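Local coordinates for protein glycosyl hyrolase, family 3 (Deinococcus radiodurans, PDB 3TEV) that probably hydrolyses O-glycosidic bonds, as a member of glycosyl hydrolase family 3 built on a TIM-barrel-type domain, at residues G45-F50 with E69-H74; Q120-G125 with E171-C176; T224-Y229 with D262-Q267. All blocks are in the same frame, centred on the assembly; numbering follows the deposited sequence.

Contact 1: G45-F50 with E69-H74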
ATOM      1  N   GLY A  45      12.544  -7.450  -1.001  1.00 34.07           N
ATOM      2  CA  GLY A  45      12.901  -6.106  -0.572  1.00 34.00           C
ATOM      3  C   GLY A  45      11.846  -5.434   0.298  1.00 33.40           C
ATOM      4  O   GLY A  45      12.071  -4.329   0.788  1.00 34.12           O
ATOM      5  N   ALA A  46      10.706  -6.087   0.509  1.00 32.03           N
ATOM      6  CA  ALA A  46       9.643  -5.443   1.268  1.00 31.60           C
ATOM      7  C   ALA A  46       8.872  -6.445   2.109  1.00 31.70           C
ATOM      8  O   ALA A  46       8.593  -7.551   1.654  1.00 31.58           O
ATOM      9  CB  ALA A  46       8.723  -4.663   0.339  1.00 30.50           C
ATOM     10  N   VAL A  47       8.545  -6.050   3.337  0.50 32.20           N
ATOM     11  CA  VAL A  47       7.741  -6.869   4.243  0.50 32.71           C
ATOM     12  C   VAL A  47       6.710  -6.004   4.948  0.50 33.50           C
ATOM     13  O   VAL A  47       6.980  -4.836   5.244  0.50 33.84           O
ATOM     14  CB  VAL A  47       8.596  -7.533   5.336  0.50 32.73           C
ATOM     15  CG1 VAL A  47       7.704  -7.979   6.476  0.50 33.03           C
ATOM     16  CG2 VAL A  47       9.378  -8.705   4.775  0.50 31.98           C
ATOM     17  N   CYS A  48       5.534  -6.566   5.216  1.00 33.93           N
ATOM     18  CA  CYS A  48       4.510  -5.848   5.972  1.00 35.49           C
ATOM     19  C   CYS A  48       4.300  -6.614   7.258  1.00 36.03           C
ATOM     20  O   CYS A  48       4.216  -7.842   7.235  1.00 36.79           O
ATOM     21  CB  CYS A  48       3.197  -5.704   5.196  1.00 35.60           C
ATOM     22  SG  CYS A  48       2.009  -4.606   6.108  1.00 38.84           S
ATOM     23  N   LEU A  49       4.272  -5.896   8.373  1.00 36.85           N
ATOM     24  CA  LEU A  49       4.067  -6.502   9.689  1.00 38.35           C
ATOM     25  C   LEU A  49       2.632  -6.335  10.161  1.00 40.13           C
ATOM     26  O   LEU A  49       1.990  -5.333   9.866  1.00 40.23           O
ATOM     27  CB  LEU A  49       5.009  -5.886  10.708  1.00 37.72           C
ATOM     28  CG  LEU A  49       6.501  -5.973  10.399  1.00 37.82           C
ATOM     29  CD1 LEU A  49       7.279  -5.203  11.428  1.00 38.54           C
ATOM     30  CD2 LEU A  49       6.987  -7.423  10.320  1.00 37.68           C
ATOM     31  N   PHE A  50       2.141  -7.333  10.887  1.00 42.51           N
ATOM     32  CA  PHE A  50       0.785  -7.349  11.434  1.00 44.28           C
ATOM     33  C   PHE A  50       0.829  -7.752  12.914  1.00 45.82           C
ATOM     34  O   PHE A  50       1.897  -8.022  13.457  1.00 46.05           O
ATOM     35  CB  PHE A  50      -0.083  -8.340  10.652  1.00 44.27           C
ATOM     36  CG  PHE A  50      -0.213  -8.010   9.199  1.00 44.15           C
ATOM     37  CD1 PHE A  50      -1.247  -7.199   8.747  1.00 44.52           C
ATOM     38  CD2 PHE A  50       0.712  -8.490   8.277  1.00 43.29           C
ATOM     39  CE1 PHE A  50      -1.357  -6.872   7.385  1.00 44.60           C
ATOM     40  CE2 PHE A  50       0.614  -8.176   6.923  1.00 43.32           C
ATOM     41  CZ  PHE A  50      -0.416  -7.368   6.471  1.00 43.38           C
ATOM     42  N   GLU A  69      19.125  -5.943   8.677  0.50 39.71           N
ATOM     43  CA  GLU A  69      20.421  -6.583   8.487  0.50 40.07           C
ATOM     44  C   GLU A  69      20.369  -7.591   7.334  0.50 39.52           C
ATOM     45  O   GLU A  69      21.262  -7.621   6.496  0.50 39.55           O
ATOM     46  CB  GLU A  69      20.901  -7.239   9.784  0.50 40.56           C
ATOM     47  CG  GLU A  69      22.136  -8.129   9.623  0.50 42.99           C
ATOM     48  CD  GLU A  69      23.384  -7.356   9.230  0.50 45.75           C
ATOM     49  OE1 GLU A  69      23.444  -6.133   9.500  0.50 48.58           O
ATOM     50  OE2 GLU A  69      24.314  -7.970   8.659  0.50 46.44           O
ATOM     51  N   VAL A  70      19.301  -8.384   7.280  1.00 39.23           N
ATOM     52  CA  VAL A  70      19.132  -9.388   6.233  1.00 37.48           C
ATOM     53  C   VAL A  70      18.831  -8.753   4.872  1.00 36.80           C
ATOM     54  O   VAL A  70      19.432  -9.126   3.887  1.00 36.26           O
ATOM     55  CB  VAL A  70      18.039 -10.418   6.631  1.00 37.61           C
ATOM     56  CG1 VAL A  70      17.802 -11.467   5.522  1.00 36.58           C
ATOM     57  CG2 VAL A  70      18.433 -11.104   7.928  1.00 37.31           C
HETATM   58  N   MSE A  71      17.923  -7.780   4.826  1.00 36.22           N
HETATM   59  CA  MSE A  71      17.447  -7.220   3.560  1.00 35.93           C
HETATM   60  C   MSE A  71      18.324  -6.103   2.961  1.00 36.01           C
HETATM   61  O   MSE A  71      18.248  -5.837   1.760  1.00 35.96           O
HETATM   62  CB  MSE A  71      16.000  -6.732   3.710  1.00 36.13           C
HETATM   63  CG  MSE A  71      15.013  -7.825   4.166  1.00 37.89           C
HETATM   64 SE   MSE A  71      13.261  -7.088   4.659  0.75 41.48          SE
HETATM   65  CE  MSE A  71      12.604  -6.963   2.903  1.00 42.96           C
ATOM     66  N   GLY A  72      19.133  -5.436   3.781  1.00 36.17           N
ATOM     67  CA  GLY A  72      20.074  -4.434   3.272  1.00 36.97           C
ATOM     68  C   GLY A  72      19.439  -3.052   3.178  1.00 38.30           C
ATOM     69  O   GLY A  72      18.302  -2.837   3.621  1.00 37.75           O
ATOM     70  N   GLU A  73      20.163  -2.119   2.573  1.00 39.28           N
ATOM     71  CA  GLU A  73      19.806  -0.710   2.633  1.00 40.45           C
ATOM     72  C   GLU A  73      18.504  -0.350   1.978  1.00 39.90           C
ATOM     73  O   GLU A  73      17.931   0.667   2.336  1.00 41.43           O
ATOM     74  CB  GLU A  73      20.910   0.181   2.032  1.00 41.18           C
ATOM     75  CG  GLU A  73      21.242  -0.157   0.568  1.00 45.15           C
ATOM     76  CD  GLU A  73      22.368   0.726  -0.022  1.00 50.30           C
ATOM     77  OE1 GLU A  73      22.323   1.968   0.136  1.00 52.26           O
ATOM     78  OE2 GLU A  73      23.286   0.168  -0.652  1.00 52.23           O
ATOM     79  N   HIS A  74      18.044  -1.144   1.016  1.00 38.47           N
ATOM     80  CA  HIS A  74      16.776  -0.853   0.326  1.00 37.60           C
ATOM     81  C   HIS A  74      15.513  -1.336   1.071  1.00 36.29           C
ATOM     82  O   HIS A  74      14.385  -1.141   0.597  1.00 36.18           O
ATOM     83  CB  HIS A  74      16.810  -1.434  -1.095  1.00 37.74           C
ATOM     84  CG  HIS A  74      17.985  -0.965  -1.900  1.00 39.49           C
ATOM     85  ND1 HIS A  74      18.289   0.372  -2.055  1.00 39.79           N
ATOM     86  CD2 HIS A  74      18.953  -1.650  -2.563  1.00 39.85           C
ATOM     87  CE1 HIS A  74      19.376   0.493  -2.797  1.00 40.19           C
ATOM     88  NE2 HIS A  74      19.796  -0.718  -3.120  1.00 40.31           N
TER
HETATM   89  O   HOH W   1      12.338  -2.721  -1.587  1.00 48.97           O
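M71 lays the end of its side chain across G45 and A46 at the foot of a beta-alpha-beta crossover, in which strand 46-49 leads through helix 57-71 to strand 76-79. The touching is done almost entirely by one methyl. From the last turn of the helix the M71 chain, a selenomethionine, leaves with CG anti to its carbonyl carbon, and a bend at the selenium (chi3 81°) brings CE against the peptide that joins G45 to A46, as modelled and too close to G45 C to be taken literally. V47 adds a tentative apolar touch: in one of its two conformers CG2 lies 4.1 Å from M71 CE, and the two side chains cross at about a right angle.

Backbone bonds set the strand in its sheet. G45 and V47 pair with L76 and V47 also with A78, while A46 and C48 pair with I24, which places strand 46-49 between its two parallel neighbours. After M71 the chain leaves the helix at G72, whose positive phi (88°) swings it round toward H74 and on into strand 76-79.

The polar side is slight. A water lies near both backbones, where its bonds to the two carbonyls are weak and compete with other acceptors; it stands 2.9 Å from G45 O and 3.4 Å from H74 O.

Contact 2: Q120-G125 with E171-C176; sequences QLRSVG and EGVAPC
V173 packs its CG2 methyl against the last turns of helix 107-124, meeting L121 CB at 4.2 Å and R122 CB at 4.3 Å. This V173-L121 side is buried and mainly apolar, though the same methyl also lies at the edge of the R122 guanidinium. The other side is partly exposed: here the R122 chain runs alongside the turn at E171 and G172, with CD 3.7 Å from E171 O and NE 3.7 Å from G172 O, too long to count as a bond. CG stands anti to the backbone N (chi1 -172°), and bends at chi2 and chi3 carry the guanidinium back toward the end of its own helix, where NH1 meets the carbonyls of I126 and A333 and NH2 that of Q334. With an alanine in place of R122, those carbonyls would probably lose their guanidinium donors, and the tail around A333 a tie to the helix. E171 turns its carboxylate to a salt bridge with R119. Both segments include a Schellman motif, with G125 closing helix 107-124 and G172 closing helix 154-169. V173 also touches A118 of the first helix, H168 of the second and N129 of strand 128-129, just where strand 174-180 begins.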
ATOM      1  N   GLN A 120       7.426   6.733  17.097  1.00 50.13           N
ATOM      2  CA  GLN A 120       7.473   5.408  17.689  1.00 51.31           C
ATOM      3  C   GLN A 120       7.894   4.362  16.623  1.00 50.06           C
ATOM      4  O   GLN A 120       8.723   3.494  16.897  1.00 49.94           O
ATOM      5  CB  GLN A 120       6.144   5.052  18.372  1.00 52.21           C
ATOM      6  CG  GLN A 120       6.244   3.838  19.329  1.00 58.17           C
ATOM      7  CD  GLN A 120       6.870   4.169  20.721  1.00 64.72           C
ATOM      8  OE1 GLN A 120       6.735   5.296  21.255  1.00 68.01           O
ATOM      9  NE2 GLN A 120       7.541   3.173  21.315  1.00 66.79           N
ATOM     10  N   LEU A 121       7.352   4.467  15.411  1.00 48.74           N
ATOM     11  CA  LEU A 121       7.701   3.534  14.343  1.00 47.87           C
ATOM     12  C   LEU A 121       9.181   3.655  13.976  1.00 48.34           C
ATOM     13  O   LEU A 121       9.890   2.664  13.872  1.00 47.84           O
ATOM     14  CB  LEU A 121       6.823   3.751  13.110  1.00 46.75           C
ATOM     15  CG  LEU A 121       5.321   3.481  13.244  1.00 46.28           C
ATOM     16  CD1 LEU A 121       4.618   3.618  11.889  1.00 44.75           C
ATOM     17  CD2 LEU A 121       5.035   2.112  13.849  1.00 45.17           C
ATOM     18  N   ARG A 122       9.631   4.889  13.791  1.00 49.64           N
ATOM     19  CA  ARG A 122      11.019   5.192  13.509  1.00 50.91           C
ATOM     20  C   ARG A 122      11.964   4.626  14.590  1.00 51.27           C
ATOM     21  O   ARG A 122      13.015   4.059  14.261  1.00 51.26           O
ATOM     22  CB  ARG A 122      11.198   6.707  13.313  1.00 51.78           C
ATOM     23  CG  ARG A 122      12.580   7.167  12.830  1.00 55.44           C
ATOM     24  CD  ARG A 122      12.751   7.015  11.308  1.00 60.61           C
ATOM     25  NE  ARG A 122      12.431   5.653  10.848  1.00 63.75           N
ATOM     26  CZ  ARG A 122      13.296   4.639  10.796  1.00 63.82           C
ATOM     27  NH1 ARG A 122      12.880   3.451  10.402  1.00 63.31           N
ATOM     28  NH2 ARG A 122      14.569   4.809  11.141  1.00 65.55           N
ATOM     29  N   SER A 123      11.592   4.727  15.863  1.00 51.31           N
ATOM     30  CA  SER A 123      12.467   4.182  16.907  1.00 52.04           C
ATOM     31  C   SER A 123      12.581   2.650  16.916  1.00 51.10           C
ATOM     32  O   SER A 123      13.577   2.121  17.404  1.00 51.14           O
ATOM     33  CB  SER A 123      12.156   4.741  18.307  1.00 52.97           C
ATOM     34  OG  SER A 123      11.128   3.997  18.941  1.00 55.78           O
ATOM     35  N   VAL A 124      11.609   1.938  16.344  1.00 49.51           N
ATOM     36  CA  VAL A 124      11.732   0.473  16.255  1.00 47.95           C
ATOM     37  C   VAL A 124      12.276  -0.023  14.916  1.00 46.65           C
ATOM     38  O   VAL A 124      12.609  -1.189  14.788  1.00 46.99           O
ATOM     39  CB  VAL A 124      10.432  -0.291  16.673  1.00 48.10           C
ATOM     40  CG1 VAL A 124      10.050   0.057  18.123  1.00 47.19           C
ATOM     41  CG2 VAL A 124       9.281  -0.009  15.719  1.00 47.27           C
ATOM     42  N   GLY A 125      12.363   0.866  13.932  1.00 45.08           N
ATOM     43  CA  GLY A 125      13.018   0.584  12.659  1.00 42.77           C
ATOM     44  C   GLY A 125      12.058   0.311  11.520  1.00 41.71           C
ATOM     45  O   GLY A 125      12.388  -0.431  10.572  1.00 41.30           O
ATOM     46  N   GLU A 171       8.697  13.020  10.109  1.00 49.55           N
ATOM     47  CA  GLU A 171       9.372  12.142  11.061  1.00 49.35           C
ATOM     48  C   GLU A 171      10.168  11.012  10.381  1.00 48.76           C
ATOM     49  O   GLU A 171      10.672  10.106  11.054  1.00 49.61           O
ATOM     50  CB  GLU A 171       8.406  11.585  12.119  1.00 49.00           C
ATOM     51  CG  GLU A 171       7.733  12.653  13.049  1.00 51.35           C
ATOM     52  CD  GLU A 171       8.693  13.441  13.958  1.00 52.80           C
ATOM     53  OE1 GLU A 171       9.921  13.196  13.951  1.00 54.35           O
ATOM     54  OE2 GLU A 171       8.212  14.338  14.699  1.00 56.49           O
ATOM     55  N   GLY A 172      10.298  11.060   9.058  1.00 47.25           N
ATOM     56  CA  GLY A 172      11.046  10.024   8.347  1.00 45.28           C
ATOM     57  C   GLY A 172      10.372   8.663   8.182  1.00 44.00           C
ATOM     58  O   GLY A 172      11.060   7.661   8.058  1.00 44.16           O
ATOM     59  N   VAL A 173       9.039   8.616   8.174  1.00 42.35           N
ATOM     60  CA  VAL A 173       8.313   7.391   7.866  1.00 41.05           C
ATOM     61  C   VAL A 173       7.480   7.667   6.612  1.00 40.43           C
ATOM     62  O   VAL A 173       6.788   8.705   6.535  1.00 40.18           O
ATOM     63  CB  VAL A 173       7.376   6.962   9.038  1.00 41.21           C
ATOM     64  CG1 VAL A 173       6.463   5.806   8.633  1.00 40.71           C
ATOM     65  CG2 VAL A 173       8.171   6.594  10.281  1.00 40.90           C
ATOM     66  N   ALA A 174       7.561   6.772   5.625  1.00 38.58           N
ATOM     67  CA  ALA A 174       6.726   6.889   4.437  1.00 37.99           C
ATOM     68  C   ALA A 174       5.296   6.553   4.822  1.00 37.66           C
ATOM     69  O   ALA A 174       5.060   5.514   5.424  1.00 38.13           O
ATOM     70  CB  ALA A 174       7.185   5.948   3.344  1.00 37.20           C
ATOM     71  N   PRO A 175       4.340   7.442   4.512  1.00 37.33           N
ATOM     72  CA  PRO A 175       2.950   7.049   4.702  1.00 37.46           C
ATOM     73  C   PRO A 175       2.425   6.507   3.379  1.00 38.23           C
ATOM     74  O   PRO A 175       2.994   6.801   2.333  1.00 39.43           O
ATOM     75  CB  PRO A 175       2.277   8.375   5.062  1.00 36.71           C
ATOM     76  CG  PRO A 175       3.055   9.389   4.303  1.00 36.65           C
ATOM     77  CD  PRO A 175       4.466   8.876   4.179  1.00 36.89           C
ATOM     78  N   CYS A 176       1.361   5.729   3.401  1.00 38.88           N
ATOM     79  CA  CYS A 176       0.791   5.228   2.149  1.00 39.34           C
ATOM     80  C   CYS A 176      -0.710   5.465   2.173  1.00 40.22           C
ATOM     81  O   CYS A 176      -1.402   4.884   3.006  1.00 40.77           O
ATOM     82  CB  CYS A 176       1.101   3.742   1.988  1.00 39.17           C
ATOM     83  SG  CYS A 176       0.534   2.960   0.435  1.00 39.13           S
TER

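Contact 3: T224-Y229 with D262-Q267; sequences TAHIVY and DSMGMQ
T224 and D262 face each other where two parallel neighbouring strands run out, their CA atoms 5.6 Å apart and joined by a weak bond from D262 N to T224 O; beyond it H226 centres an inverse gamma turn, and S263 to M266 form a type I turn. The H226 ring reaches across to 262-267, and its NE2 gives a nearly straight bond to S263 O (2.9 Å, 167°) that lies in the ring plane, though well above the carbonyl's own plane. One face carries a CH-pi contact, with D262 CB 4.0 Å from the ring centroid. Two selenomethionines flank the ring obliquely, M264 SE at 3.7 Å from H226 CE1 and M266 SE at 4.2 Å from H226 CD2. D262 CG stands anti to its backbone N (chi1 -158°), placing the carboxylate beside the carbonyl carbon: OD1 takes S263 N at 2.7 Å on its anti side, while OD2 receives a water that also accepts from H226 N. Bonds from NE2 to S263 and ND1 to T239 are likely to restrict the ring's rotation. Both carboxylate oxygens are also bonded, so the contact probably keeps both groups in place at the C-terminal strand ends, where TIM-barrel enzymes carry their active sites.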
ATOM      1  N   THR A 224      -3.677   0.547  -3.870  1.00 37.26           N
ATOM      2  CA  THR A 224      -4.867   0.434  -4.700  1.00 39.17           C
ATOM      3  C   THR A 224      -5.885  -0.537  -4.136  1.00 40.10           C
ATOM      4  O   THR A 224      -5.548  -1.486  -3.443  1.00 41.96           O
ATOM      5  CB  THR A 224      -4.535  -0.160  -6.043  1.00 39.41           C
ATOM      6  OG1 THR A 224      -4.211  -1.547  -5.830  1.00 41.51           O
ATOM      7  CG2 THR A 224      -3.374   0.543  -6.647  1.00 39.08           C
ATOM      8  N   ALA A 225      -7.113  -0.347  -4.557  1.00 40.86           N
ATOM      9  CA  ALA A 225      -8.273  -1.093  -4.121  1.00 41.38           C
ATOM     10  C   ALA A 225      -8.707  -2.145  -5.156  1.00 40.82           C
ATOM     11  O   ALA A 225      -8.766  -1.843  -6.340  1.00 39.97           O
ATOM     12  CB  ALA A 225      -9.399  -0.067  -3.962  1.00 41.64           C
ATOM     13  N   HIS A 226      -9.068  -3.345  -4.705  1.00 41.40           N
ATOM     14  CA  HIS A 226      -9.671  -4.355  -5.579  1.00 41.72           C
ATOM     15  C   HIS A 226     -11.138  -3.996  -5.866  1.00 41.39           C
ATOM     16  O   HIS A 226     -12.033  -4.752  -5.538  1.00 41.02           O
ATOM     17  CB  HIS A 226      -9.629  -5.752  -4.938  1.00 42.32           C
ATOM     18  CG  HIS A 226      -8.270  -6.209  -4.517  1.00 45.26           C
ATOM     19  ND1 HIS A 226      -7.136  -6.023  -5.291  1.00 46.97           N
ATOM     20  CD2 HIS A 226      -7.867  -6.888  -3.414  1.00 45.74           C
ATOM     21  CE1 HIS A 226      -6.095  -6.543  -4.665  1.00 47.38           C
ATOM     22  NE2 HIS A 226      -6.511  -7.077  -3.528  1.00 47.00           N
ATOM     23  N   ILE A 227     -11.382  -2.844  -6.471  1.00 41.22           N
ATOM     24  CA  ILE A 227     -12.748  -2.393  -6.712  1.00 41.18           C
ATOM     25  C   ILE A 227     -12.924  -2.050  -8.182  1.00 40.37           C
ATOM     26  O   ILE A 227     -12.026  -1.491  -8.799  1.00 39.68           O
ATOM     27  CB  ILE A 227     -13.066  -1.148  -5.844  1.00 41.71           C
ATOM     28  CG1 ILE A 227     -12.898  -1.480  -4.357  1.00 43.65           C
ATOM     29  CG2 ILE A 227     -14.481  -0.587  -6.140  1.00 40.71           C
ATOM     30  CD1 ILE A 227     -12.731  -0.228  -3.485  1.00 47.62           C
ATOM     31  N   VAL A 228     -14.079  -2.397  -8.734  1.00 40.22           N
ATOM     32  CA  VAL A 228     -14.386  -2.103 -10.126  1.00 40.59           C
ATOM     33  C   VAL A 228     -15.145  -0.773 -10.172  1.00 41.36           C
ATOM     34  O   VAL A 228     -16.204  -0.640  -9.540  1.00 41.48           O
ATOM     35  CB  VAL A 228     -15.222  -3.261 -10.805  1.00 40.61           C
ATOM     36  CG1 VAL A 228     -15.469  -2.968 -12.273  1.00 40.34           C
ATOM     37  CG2 VAL A 228     -14.516  -4.614 -10.666  1.00 39.62           C
ATOM     38  N   TYR A 229     -14.593   0.213 -10.884  1.00 41.99           N
ATOM     39  CA  TYR A 229     -15.281   1.503 -11.120  1.00 43.10           C
ATOM     40  C   TYR A 229     -15.802   1.548 -12.552  1.00 44.58           C
ATOM     41  O   TYR A 229     -15.007   1.710 -13.485  1.00 45.07           O
ATOM     42  CB  TYR A 229     -14.344   2.683 -10.857  1.00 42.33           C
ATOM     43  CG  TYR A 229     -13.863   2.705  -9.432  1.00 43.08           C
ATOM     44  CD1 TYR A 229     -14.361   3.626  -8.500  1.00 42.94           C
ATOM     45  CD2 TYR A 229     -12.939   1.761  -9.001  1.00 44.25           C
ATOM     46  CE1 TYR A 229     -13.931   3.598  -7.162  1.00 44.07           C
ATOM     47  CE2 TYR A 229     -12.498   1.735  -7.704  1.00 45.10           C
ATOM     48  CZ  TYR A 229     -12.992   2.636  -6.786  1.00 45.08           C
ATOM     49  OH  TYR A 229     -12.492   2.543  -5.498  1.00 47.20           O
ATOM     50  N   ASP A 262      -3.349  -3.687  -2.991  1.00 43.87           N
ATOM     51  CA  ASP A 262      -3.873  -4.249  -1.747  1.00 45.89           C
ATOM     52  C   ASP A 262      -3.502  -5.746  -1.686  1.00 47.15           C
ATOM     53  O   ASP A 262      -3.102  -6.353  -2.697  1.00 46.58           O
ATOM     54  CB  ASP A 262      -5.398  -4.047  -1.678  1.00 46.55           C
ATOM     55  CG  ASP A 262      -5.963  -4.108  -0.237  1.00 48.89           C
ATOM     56  OD1 ASP A 262      -5.284  -4.618   0.677  1.00 51.07           O
ATOM     57  OD2 ASP A 262      -7.110  -3.641  -0.024  1.00 50.51           O
ATOM     58  N   SER A 263      -3.632  -6.343  -0.504  1.00 49.15           N
ATOM     59  CA  SER A 263      -3.311  -7.762  -0.297  1.00 51.64           C
ATOM     60  C   SER A 263      -3.931  -8.696  -1.369  1.00 52.96           C
ATOM     61  O   SER A 263      -5.155  -8.690  -1.568  1.00 52.15           O
ATOM     62  CB  SER A 263      -3.791  -8.176   1.095  1.00 51.90           C
ATOM     63  OG  SER A 263      -3.796  -9.593   1.232  1.00 54.24           O
HETATM   64  N   MSE A 264      -3.113  -9.503  -2.049  1.00 55.14           N
HETATM   65  CA  MSE A 264      -3.682 -10.383  -3.094  1.00 57.85           C
HETATM   66  C   MSE A 264      -4.395 -11.633  -2.540  1.00 60.48           C
HETATM   67  O   MSE A 264      -4.966 -12.411  -3.309  1.00 60.12           O
HETATM   68  CB  MSE A 264      -2.634 -10.781  -4.138  1.00 57.62           C
HETATM   69  CG  MSE A 264      -1.872  -9.618  -4.770  1.00 57.89           C
HETATM   70 SE   MSE A 264      -2.992  -8.292  -5.688  0.75 59.75          SE
HETATM   71  CE  MSE A 264      -3.697  -9.339  -7.179  1.00 54.99           C
ATOM     72  N   GLY A 265      -4.351 -11.803  -1.214  1.00 67.38           N
ATOM     73  CA  GLY A 265      -4.994 -12.920  -0.508  1.00 72.58           C
ATOM     74  C   GLY A 265      -6.436 -12.688  -0.059  1.00 75.78           C
ATOM     75  O   GLY A 265      -7.022 -13.505   0.642  1.00 76.35           O
HETATM   76  N   MSE A 266      -7.013 -11.572  -0.468  1.00 77.70           N
HETATM   77  CA  MSE A 266      -8.393 -11.281  -0.130  1.00 80.52           C
HETATM   78  C   MSE A 266      -9.355 -12.074  -1.005  1.00 80.25           C
HETATM   79  O   MSE A 266      -9.117 -12.260  -2.207  1.00 79.83           O
HETATM   80  CB  MSE A 266      -8.650  -9.780  -0.176  1.00 80.99           C
HETATM   81  CG  MSE A 266      -8.050  -9.079   1.039  1.00 84.96           C
HETATM   82 SE   MSE A 266      -7.909  -7.163   0.803  0.75 89.25          SE
HETATM   83  CE  MSE A 266      -9.825  -6.704   0.846  1.00 88.34           C
ATOM     84  N   GLN A 267     -10.424 -12.548  -0.372  1.00 81.05           N
ATOM     85  CA  GLN A 267     -11.289 -13.589  -0.916  1.00 81.20           C
ATOM     86  C   GLN A 267     -11.819 -13.330  -2.329  1.00 79.76           C
ATOM     87  O   GLN A 267     -11.751 -14.212  -3.183  1.00 80.07           O
ATOM     88  CB  GLN A 267     -12.446 -13.876   0.046  1.00 82.17           C
ATOM     89  CG  GLN A 267     -13.069 -15.256  -0.141  1.00 83.91           C
ATOM     90  CD  GLN A 267     -14.129 -15.598   0.912  1.00 87.44           C
ATOM     91  OE1 GLN A 267     -14.724 -14.714   1.539  1.00 86.38           O
ATOM     92  NE2 GLN A 267     -14.374 -16.895   1.095  1.00 88.24           N
TER
HETATM   93  O   HOH W   2      -9.185  -3.824  -1.698  1.00 61.19           O

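Contacts 1 and 2 reach the same parallel sheet near the beginnings of its strands, and their centres lie 14 Å apart; contact 3 is on the opposite side of the chain's centre, beyond the ends of strands 221-224 and 258-261, its centre 23 and 25 Å from the others. The first two are partly buried, each setting the end of a helix against a strand or the approach to it; their touches are mostly van der Waals, without direct hydrogen bonds between the segments, and one weakly held water lies in contact 1. Contact 3 is more buried yet far more polar, two segments joined by a histidine, an aspartate and a water. Among these three, directed bonding marks contact 3 alone.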